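Local structure of Alpha/beta hydrolase (Enterobacter asburiae, 6KMO) at residues G61-A66 with G310-L315; T98-M103 with G171-L176; P209-N214 with S254-S259. The protein probably hydrolyses carboxylic ester bonds, as an esterase or lipase of the alpha/beta-hydrolase fold. The protein carries 2 engineered substitutions. All blocks are in the same frame, centred on the assembly; numbering follows the deposited sequence.

Interaction 1: residues G61-A66 with G310-L315; sequences GAQQGA and GLLNPL
A62 meets P314 where the helix runs out: the backbone O of A62 rests against CD of the proline ring at 3.6 Å. Next comes Q63, which carries most of the contact. Its chain leaves beside the backbone N (chi1 -63°) and bends again at chi2 (-61°), and this fold brings the amide down onto the loop 310-315. There OE1 takes the backbone N-H of N313 in an almost straight bond, N to OE1 2.8 Å, while NE2 gives to the O of L311 at 2.9 Å, approaching from above that carbonyl plane. NE2 also reaches T117 O, so both ends of this buried amide are gripped and its rotation is fixed. The Q63 and N313 amides lie stacked, their planes only 20° apart. At the edge of its amide, N313 ND2 donates to the backbone O of Q63 at 2.9 Å, in the carbonyl plane and on a lone pair, while OD1 turns to R120. The chain then rounds a type II turn from Q63 to A66, whose CB closes over N313 ND2 at 3.4 Å. The contact thus ties the C-terminal end of helix 52-63 to the loop between strand 305-306 and helix 319-335, with T117 and R120 of helix 115-129 bonding to it and F35 of helix 30-41 packing on L312 and P314.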
loop_
_atom_site.group_PDB
_atom_site.type_symbol
_atom_site.label_atom_id
_atom_site.label_comp_id
_atom_site.label_asym_id
_atom_site.label_seq_id
_atom_site.Cartn_x
_atom_site.Cartn_y
_atom_site.Cartn_z
ATOM N N GLY A 61 16.660 0.952 -23.710
ATOM C CA GLY A 61 17.937 0.532 -23.140
ATOM C C GLY A 61 17.917 0.396 -21.628
ATOM O O GLY A 61 18.561 -0.491 -21.069
ATOM N N ALA A 62 17.189 1.280 -20.944
ATOM C CA ALA A 62 17.082 1.169 -19.502
ATOM C C ALA A 62 16.472 -0.163 -19.102
ATOM O O ALA A 62 16.828 -0.719 -18.053
ATOM C CB ALA A 62 16.220 2.305 -18.959
ATOM N N GLN A 63 15.568 -0.692 -19.919
ATOM C CA GLN A 63 14.803 -1.879 -19.578
ATOM C C GLN A 63 15.409 -3.156 -20.137
ATOM O O GLN A 63 15.096 -4.250 -19.649
ATOM C CB GLN A 63 13.366 -1.732 -20.113
ATOM C CG GLN A 63 12.595 -0.574 -19.502
ATOM C CD GLN A 63 12.442 -0.721 -18.024
ATOM O OE1 GLN A 63 13.341 -0.414 -17.245
ATOM N NE2 GLN A 63 11.302 -1.242 -17.616
ATOM N N GLN A 64 16.289 -3.044 -21.124
ATOM C CA GLN A 64 16.809 -4.210 -21.814
ATOM C C GLN A 64 17.661 -5.068 -20.888
ATOM O O GLN A 64 18.348 -4.579 -19.995
ATOM C CB GLN A 64 17.646 -3.735 -23.005
ATOM C CG GLN A 64 18.155 -4.850 -23.921
ATOM C CD GLN A 64 19.441 -5.490 -23.439
ATOM O OE1 GLN A 64 20.220 -4.908 -22.670
ATOM N NE2 GLN A 64 19.654 -6.730 -23.882
ATOM N N GLY A 65 17.585 -6.371 -21.114
ATOM C CA GLY A 65 18.509 -7.289 -20.466
ATOM C C GLY A 65 18.138 -7.680 -19.064
ATOM O O GLY A 65 18.974 -8.218 -18.334
ATOM N N ALA A 66 16.904 -7.428 -18.654
ATOM C CA ALA A 66 16.471 -7.714 -17.300
ATOM C C ALA A 66 16.064 -9.177 -17.178
ATOM O O ALA A 66 15.557 -9.785 -18.120
ATOM C CB ALA A 66 15.273 -6.830 -16.953
ATOM N N GLY A 310 7.753 0.909 -10.124
ATOM C CA GLY A 310 7.454 -0.476 -10.449
ATOM C C GLY A 310 7.735 -0.877 -11.881
ATOM O O GLY A 310 7.656 -2.067 -12.203
ATOM N N LEU A 311 8.013 0.085 -12.756
ATOM C CA LEU A 311 8.375 -0.215 -14.135
ATOM C C LEU A 311 9.872 -0.419 -14.308
ATOM O O LEU A 311 10.294 -1.385 -14.942
ATOM C CB LEU A 311 7.946 0.940 -15.056
ATOM C CG LEU A 311 8.463 0.868 -16.495
ATOM C CD1 LEU A 311 7.838 -0.320 -17.209
ATOM C CD2 LEU A 311 8.193 2.151 -17.259
ATOM N N LEU A 312 10.674 0.498 -13.785
ATOM C CA LEU A 312 12.086 0.572 -14.151
ATOM C C LEU A 312 12.823 -0.677 -13.704
ATOM O O LEU A 312 12.911 -0.980 -12.512
ATOM C CB LEU A 312 12.707 1.830 -13.537
ATOM C CG LEU A 312 12.145 3.131 -14.104
ATOM C CD1 LEU A 312 12.527 4.352 -13.257
ATOM C CD2 LEU A 312 12.550 3.354 -15.565
ATOM N N ASN A 313 13.372 -1.417 -14.664
ATOM C CA ASN A 313 13.987 -2.683 -14.307
ATOM C C ASN A 313 15.188 -2.542 -13.383
ATOM O O ASN A 313 15.372 -3.444 -12.555
ATOM C CB ASN A 313 14.282 -3.489 -15.573
ATOM C CG ASN A 313 13.022 -3.988 -16.231
ATOM O OD1 ASN A 313 11.971 -4.072 -15.599
ATOM N ND2 ASN A 313 13.098 -4.297 -17.505
ATOM N N PRO A 314 15.987 -1.473 -13.429
ATOM C CA PRO A 314 17.054 -1.334 -12.419
ATOM C C PRO A 314 16.536 -1.243 -10.993
ATOM O O PRO A 314 17.327 -1.430 -10.055
ATOM C CB PRO A 314 17.791 -0.065 -12.852
ATOM C CG PRO A 314 17.572 -0.039 -14.352
ATOM C CD PRO A 314 16.138 -0.505 -14.527
ATOM N N LEU A 315 15.240 -0.977 -10.794
ATOM C CA LEU A 315 14.651 -0.923 -9.460
ATOM C C LEU A 315 13.853 -2.175 -9.102
ATOM O O LEU A 315 13.188 -2.199 -8.060
ATOM C CB LEU A 315 13.763 0.316 -9.325
ATOM C CG LEU A 315 14.506 1.651 -9.374
ATOM C CD1 LEU A 315 13.505 2.780 -9.343
ATOM C CD2 LEU A 315 15.487 1.771 -8.221
#

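Interaction 2: residues T98-M103 with G171-L176; sequences TLPAFM and GSRLGL
Strands 99-103 and 174-176 run parallel, 24° apart in direction, with A101 N bonded to R173 O, G175 N to A101 O (2.8 Å) and M103 N to G175 O (2.9 Å). CA-H...O contacts from L174 to A101 O and from F102 to G175 O add to the pairing. Where F102 faces G175 the CA atoms come within 4.1 Å, a close approach made with no side chain on the glycine, and F102 CB lies against the G175 carbonyl. At the start of the pair, the R173 chain bends at chi3 (-75°) and brings its guanidinium across P100, whose CB sits over one face, displaced toward the rim. R173 NH1 lies 3.7 Å from P100 CG. The group has further partners: NE makes a salt bridge with D170, NH1 reaches L336 O, and NH2 gives to a water in its plane that donates to T98 O. Farther along, A101, M103, L174 and L176 share one face. CD1 of L174 touches A101 CB at 4.1 Å and M103 SD at 4.0 Å, and M103 CG meets L176 CD2 at 3.7 Å. M103 and L174 press on T157 and V160 of helix 148-163, while F102 goes to the other face, against L125 and V126 of helix 115-129. These are neighbouring strands in the middle of the alpha/beta-hydrolase sheet, flanked by 132-136 and 203-207; strand 174-179 leads into what is probably the nucleophile elbow.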
loop_
_atom_site.group_PDB
_atom_site.type_symbol
_atom_site.label_atom_id
_atom_site.label_comp_id
_atom_site.label_asym_id
_atom_site.label_seq_id
_atom_site.Cartn_x
_atom_site.Cartn_y
_atom_site.Cartn_z
ATOM N N THR A 98 -9.358 -21.716 -17.800
ATOM C CA THR A 98 -9.815 -20.366 -18.076
ATOM C C THR A 98 -9.428 -19.469 -16.907
ATOM O O THR A 98 -9.504 -19.867 -15.745
ATOM C CB THR A 98 -11.324 -20.409 -18.254
ATOM O OG1 THR A 98 -11.645 -21.295 -19.342
ATOM C CG2 THR A 98 -11.892 -19.028 -18.546
ATOM N N LEU A 99 -8.997 -18.249 -17.223
ATOM C CA LEU A 99 -8.581 -17.300 -16.205
ATOM C C LEU A 99 -9.371 -16.008 -16.346
ATOM O O LEU A 99 -9.766 -15.638 -17.449
ATOM C CB LEU A 99 -7.103 -16.951 -16.385
ATOM C CG LEU A 99 -6.118 -18.075 -16.111
ATOM C CD1 LEU A 99 -4.734 -17.638 -16.578
ATOM C CD2 LEU A 99 -6.128 -18.460 -14.667
ATOM N N PRO A 100 -9.581 -15.280 -15.259
ATOM C CA PRO A 100 -9.970 -13.877 -15.399
ATOM C C PRO A 100 -8.793 -13.106 -15.964
ATOM O O PRO A 100 -7.672 -13.604 -16.054
ATOM C CB PRO A 100 -10.276 -13.457 -13.962
ATOM C CG PRO A 100 -9.322 -14.255 -13.161
ATOM C CD PRO A 100 -9.158 -15.590 -13.881
ATOM N N ALA A 101 -9.055 -11.862 -16.350
ATOM C CA ALA A 101 -8.030 -11.087 -17.032
ATOM C C ALA A 101 -8.066 -9.627 -16.612
ATOM O O ALA A 101 -9.066 -9.112 -16.080
ATOM C CB ALA A 101 -8.181 -11.179 -18.557
ATOM N N PHE A 102 -6.954 -8.952 -16.898
ATOM C CA PHE A 102 -6.905 -7.501 -16.872
ATOM C C PHE A 102 -6.284 -6.995 -18.165
ATOM O O PHE A 102 -5.288 -7.545 -18.647
ATOM C CB PHE A 102 -6.170 -6.916 -15.649
ATOM C CG PHE A 102 -4.764 -7.389 -15.458
ATOM C CD1 PHE A 102 -3.687 -6.641 -15.893
ATOM C CD2 PHE A 102 -4.509 -8.555 -14.760
ATOM C CE1 PHE A 102 -2.395 -7.060 -15.664
ATOM C CE2 PHE A 102 -3.212 -8.977 -14.525
ATOM C CZ PHE A 102 -2.153 -8.238 -14.992
ATOM N N MET A 103 -6.861 -5.945 -18.722
ATOM C CA MET A 103 -6.194 -5.202 -19.781
ATOM C C MET A 103 -4.994 -4.497 -19.166
ATOM O O MET A 103 -5.027 -4.090 -17.997
ATOM C CB MET A 103 -7.144 -4.175 -20.396
ATOM C CG MET A 103 -8.508 -4.743 -20.800
ATOM S SD MET A 103 -8.514 -6.193 -21.987
ATOM C CE MET A 103 -7.652 -5.398 -23.389
ATOM N N GLY A 171 -13.969 -13.204 -20.072
ATOM C CA GLY A 171 -14.098 -11.775 -20.283
ATOM C C GLY A 171 -15.107 -11.092 -19.398
ATOM O O GLY A 171 -15.123 -9.855 -19.362
ATOM N N SER A 172 -15.953 -11.844 -18.704
ATOM C CA SER A 172 -16.873 -11.245 -17.754
ATOM C C SER A 172 -16.203 -10.866 -16.442
ATOM O O SER A 172 -16.826 -10.166 -15.631
ATOM C CB SER A 172 -18.052 -12.194 -17.468
ATOM O OG SER A 172 -17.719 -13.231 -16.563
ATOM N N ARG A 173 -14.967 -11.311 -16.211
ATOM C CA ARG A 173 -14.194 -10.978 -15.008
ATOM C C ARG A 173 -12.948 -10.246 -15.492
ATOM O O ARG A 173 -11.882 -10.846 -15.664
ATOM C CB ARG A 173 -13.855 -12.210 -14.251
ATOM C CG ARG A 173 -15.083 -12.920 -13.695
ATOM C CD ARG A 173 -14.704 -14.025 -12.767
ATOM N NE ARG A 173 -14.196 -15.200 -13.468
ATOM C CZ ARG A 173 -13.176 -15.959 -13.061
ATOM N NH1 ARG A 173 -12.484 -15.684 -11.964
ATOM N NH2 ARG A 173 -12.837 -17.013 -13.767
ATOM N N LEU A 174 -13.089 -8.930 -15.674
ATOM C CA LEU A 174 -12.135 -8.132 -16.443
ATOM C C LEU A 174 -11.734 -6.884 -15.671
ATOM O O LEU A 174 -12.581 -6.064 -15.289
ATOM C CB LEU A 174 -12.747 -7.724 -17.782
ATOM C CG LEU A 174 -11.819 -7.050 -18.782
ATOM C CD1 LEU A 174 -10.625 -7.919 -19.107
ATOM C CD2 LEU A 174 -12.604 -6.746 -20.058
ATOM N N GLY A 175 -10.434 -6.721 -15.466
ATOM C CA GLY A 175 -9.885 -5.535 -14.850
ATOM C C GLY A 175 -9.181 -4.645 -15.867
ATOM O O GLY A 175 -8.971 -5.014 -17.017
ATOM N N LEU A 176 -8.790 -3.460 -15.397
ATOM C CA LEU A 176 -8.034 -2.497 -16.183
ATOM C C LEU A 176 -6.846 -2.055 -15.353
ATOM O O LEU A 176 -7.029 -1.577 -14.231
ATOM C CB LEU A 176 -8.895 -1.277 -16.524
ATOM C CG LEU A 176 -10.188 -1.506 -17.302
ATOM C CD1 LEU A 176 -10.952 -0.202 -17.473
ATOM C CD2 LEU A 176 -9.931 -2.136 -18.657
HETATM O O HOH W 1 -10.651 -18.969 -13.336
#

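Interaction 3: residues P209-N214 with S254-S259; sequences PVTDAN and SPLRAS
R257 and D212 meet at about a right angle, with the guanidinium and carboxylate planes 88° apart. The arginine is extended from CG to NE, and its NE makes a salt bridge to D212 OD1 at 2.8 Å, using the syn lone pair of that oxygen, which lies in the guanidinium plane; NH2 adds only a weak bond to the same OD1. With chi1 at -166° the D212 carboxylate is carried away from the backbone N, across to this partner. Its other oxygen, OD2, is met from above the carboxylate plane by N214 ND2 at 2.9 Å in a nearly straight bond. That amide lies nearly parallel to the guanidinium, 15° between planes, though ND2 and R257 NH2 are both donors; a water joins N214 OD1 to NH2, weakly at the NH2 end. R257 NH1 goes to N249 OD1, and the R257 carbonyl accepts from S15 OG of the second subunit. After strand 203-207 the chain leaves the alpha/beta-hydrolase sheet into 209-214, and it comes back at 254-259 after the helices 218-222, 231-241 and 245-248, so this contact pins the two ends of that excursion together. In relatives of the hormone-sensitive lipase type the corresponding insertion builds part of the cap. Two residues before D212, V210 bonds by its backbone to S180, probably the nucleophile. On the face of the D212 carboxylate opposite N214, L256 brings CD2 to 3.8 Å from OD2, and its CB lies 3.7 Å from T211 OG1. L256 N donates to T211 O at 3.0 Å, where P255 CD also packs, at 3.3 Å. S254 OG accepts the N-H of A213, the centre of an inverse gamma turn, and is bonded in addition to R248 O.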
loop_
_atom_site.group_PDB
_atom_site.type_symbol
_atom_site.label_atom_id
_atom_site.label_comp_id
_atom_site.label_asym_id
_atom_site.label_seq_id
_atom_site.Cartn_x
_atom_site.Cartn_y
_atom_site.Cartn_z
ATOM N N PRO A 209 -0.576 7.329 -11.815
ATOM C CA PRO A 209 -1.201 7.781 -13.060
ATOM C C PRO A 209 -1.032 9.267 -13.331
ATOM O O PRO A 209 -0.882 10.093 -12.425
ATOM C CB PRO A 209 -2.690 7.492 -12.811
ATOM C CG PRO A 209 -2.842 7.693 -11.311
ATOM C CD PRO A 209 -1.583 7.039 -10.768
ATOM N N VAL A 210 -1.123 9.589 -14.623
ATOM C CA VAL A 210 -1.388 10.944 -15.105
ATOM C C VAL A 210 -2.895 11.173 -15.067
ATOM O O VAL A 210 -3.658 10.370 -15.613
ATOM C CB VAL A 210 -0.878 11.110 -16.544
ATOM C CG1 VAL A 210 -1.340 12.451 -17.122
ATOM C CG2 VAL A 210 0.632 10.948 -16.642
ATOM N N THR A 211 -3.345 12.267 -14.437
ATOM C CA THR A 211 -4.779 12.546 -14.394
ATOM C C THR A 211 -5.171 13.934 -14.884
ATOM O O THR A 211 -6.376 14.189 -15.013
ATOM C CB THR A 211 -5.384 12.305 -13.000
ATOM O OG1 THR A 211 -4.906 13.339 -12.141
ATOM C CG2 THR A 211 -5.041 10.927 -12.460
ATOM N N ASP A 212 -4.228 14.831 -15.171
ATOM C CA ASP A 212 -4.610 16.189 -15.562
ATOM C C ASP A 212 -3.516 16.822 -16.407
ATOM O O ASP A 212 -2.326 16.719 -16.086
ATOM C CB ASP A 212 -4.847 17.050 -14.315
ATOM C CG ASP A 212 -5.562 18.359 -14.589
ATOM O OD1 ASP A 212 -6.138 18.518 -15.677
ATOM O OD2 ASP A 212 -5.539 19.236 -13.667
ATOM N N ALA A 213 -3.927 17.531 -17.456
ATOM C CA ALA A 213 -3.003 18.316 -18.273
ATOM C C ALA A 213 -2.769 19.683 -17.619
ATOM O O ALA A 213 -3.151 20.735 -18.134
ATOM C CB ALA A 213 -3.523 18.463 -19.692
ATOM N N ASN A 214 -2.161 19.645 -16.442
ATOM C CA ASN A 214 -1.771 20.840 -15.701
ATOM C C ASN A 214 -0.449 20.514 -15.028
ATOM O O ASN A 214 -0.141 19.348 -14.796
ATOM C CB ASN A 214 -2.811 21.257 -14.668
ATOM C CG ASN A 214 -3.890 22.123 -15.261
ATOM O OD1 ASN A 214 -3.614 23.150 -15.908
ATOM N ND2 ASN A 214 -5.121 21.706 -15.081
ATOM N N SER A 254 -8.106 14.383 -19.264
ATOM C CA SER A 254 -7.848 14.905 -17.924
ATOM C C SER A 254 -8.981 14.483 -17.001
ATOM O O SER A 254 -9.862 15.293 -16.677
ATOM C CB SER A 254 -7.720 16.427 -17.925
ATOM O OG SER A 254 -6.590 16.839 -18.648
ATOM N N PRO A 255 -9.008 13.208 -16.587
ATOM C CA PRO A 255 -10.132 12.733 -15.754
ATOM C C PRO A 255 -10.251 13.455 -14.424
ATOM O O PRO A 255 -11.336 13.462 -13.826
ATOM C CB PRO A 255 -9.845 11.236 -15.582
ATOM C CG PRO A 255 -8.345 11.124 -15.823
ATOM C CD PRO A 255 -8.047 12.131 -16.895
ATOM N N LEU A 256 -9.176 14.080 -13.938
ATOM C CA LEU A 256 -9.301 14.885 -12.731
ATOM C C LEU A 256 -10.320 16.003 -12.874
ATOM O O LEU A 256 -10.860 16.461 -11.860
ATOM C CB LEU A 256 -7.946 15.476 -12.351
ATOM C CG LEU A 256 -7.886 16.185 -10.992
ATOM C CD1 LEU A 256 -8.105 15.190 -9.870
ATOM C CD2 LEU A 256 -6.548 16.889 -10.831
ATOM N N ARG A 257 -10.604 16.445 -14.093
ATOM C CA ARG A 257 -11.546 17.536 -14.322
ATOM C C ARG A 257 -12.995 17.069 -14.351
ATOM O O ARG A 257 -13.901 17.908 -14.464
ATOM C CB ARG A 257 -11.190 18.257 -15.624
ATOM C CG ARG A 257 -9.794 18.841 -15.631
ATOM C CD ARG A 257 -9.530 19.678 -16.858
ATOM N NE ARG A 257 -8.113 19.929 -17.038
ATOM C CZ ARG A 257 -7.597 20.754 -17.937
ATOM N NH1 ARG A 257 -8.389 21.489 -18.709
ATOM N NH2 ARG A 257 -6.276 20.833 -18.064
ATOM N N ALA A 258 -13.251 15.780 -14.202
ATOM C CA ALA A 258 -14.607 15.277 -14.200
ATOM C C ALA A 258 -15.331 15.703 -12.939
ATOM O O ALA A 258 -14.750 15.777 -11.857
ATOM C CB ALA A 258 -14.597 13.755 -14.277
ATOM N N SER A 259 -16.626 15.965 -13.083
ATOM C CA SER A 259 -17.442 16.268 -11.925
ATOM C C SER A 259 -17.799 14.994 -11.176
ATOM O O SER A 259 -17.617 13.874 -11.659
ATOM C CB SER A 259 -18.746 16.930 -12.376
ATOM O OG SER A 259 -19.499 15.980 -13.099
HETATM O O HOH W 2 -5.195 23.948 -18.243
#

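How the interactions relate
Interaction 2 lies in the middle of the sheet and is buried, a main-chain ladder with apolar side chains on both faces and an arginine at its end. Interaction 3 is buried too, but joins two loops, and its hold is largely polar: one salt bridge and a few single bonds. Interaction 1 is partly buried, with an exposed residue among those touching, and rests on two stacked amides. None of the three touches another; centres are 26 to 28 Å apart, with 1 and 3 on opposite sides of the chain's centre. Interaction 1 closes a loop of chain that holds the other two, which follow in series. Helix 115-129 is common to interactions 1 and 2.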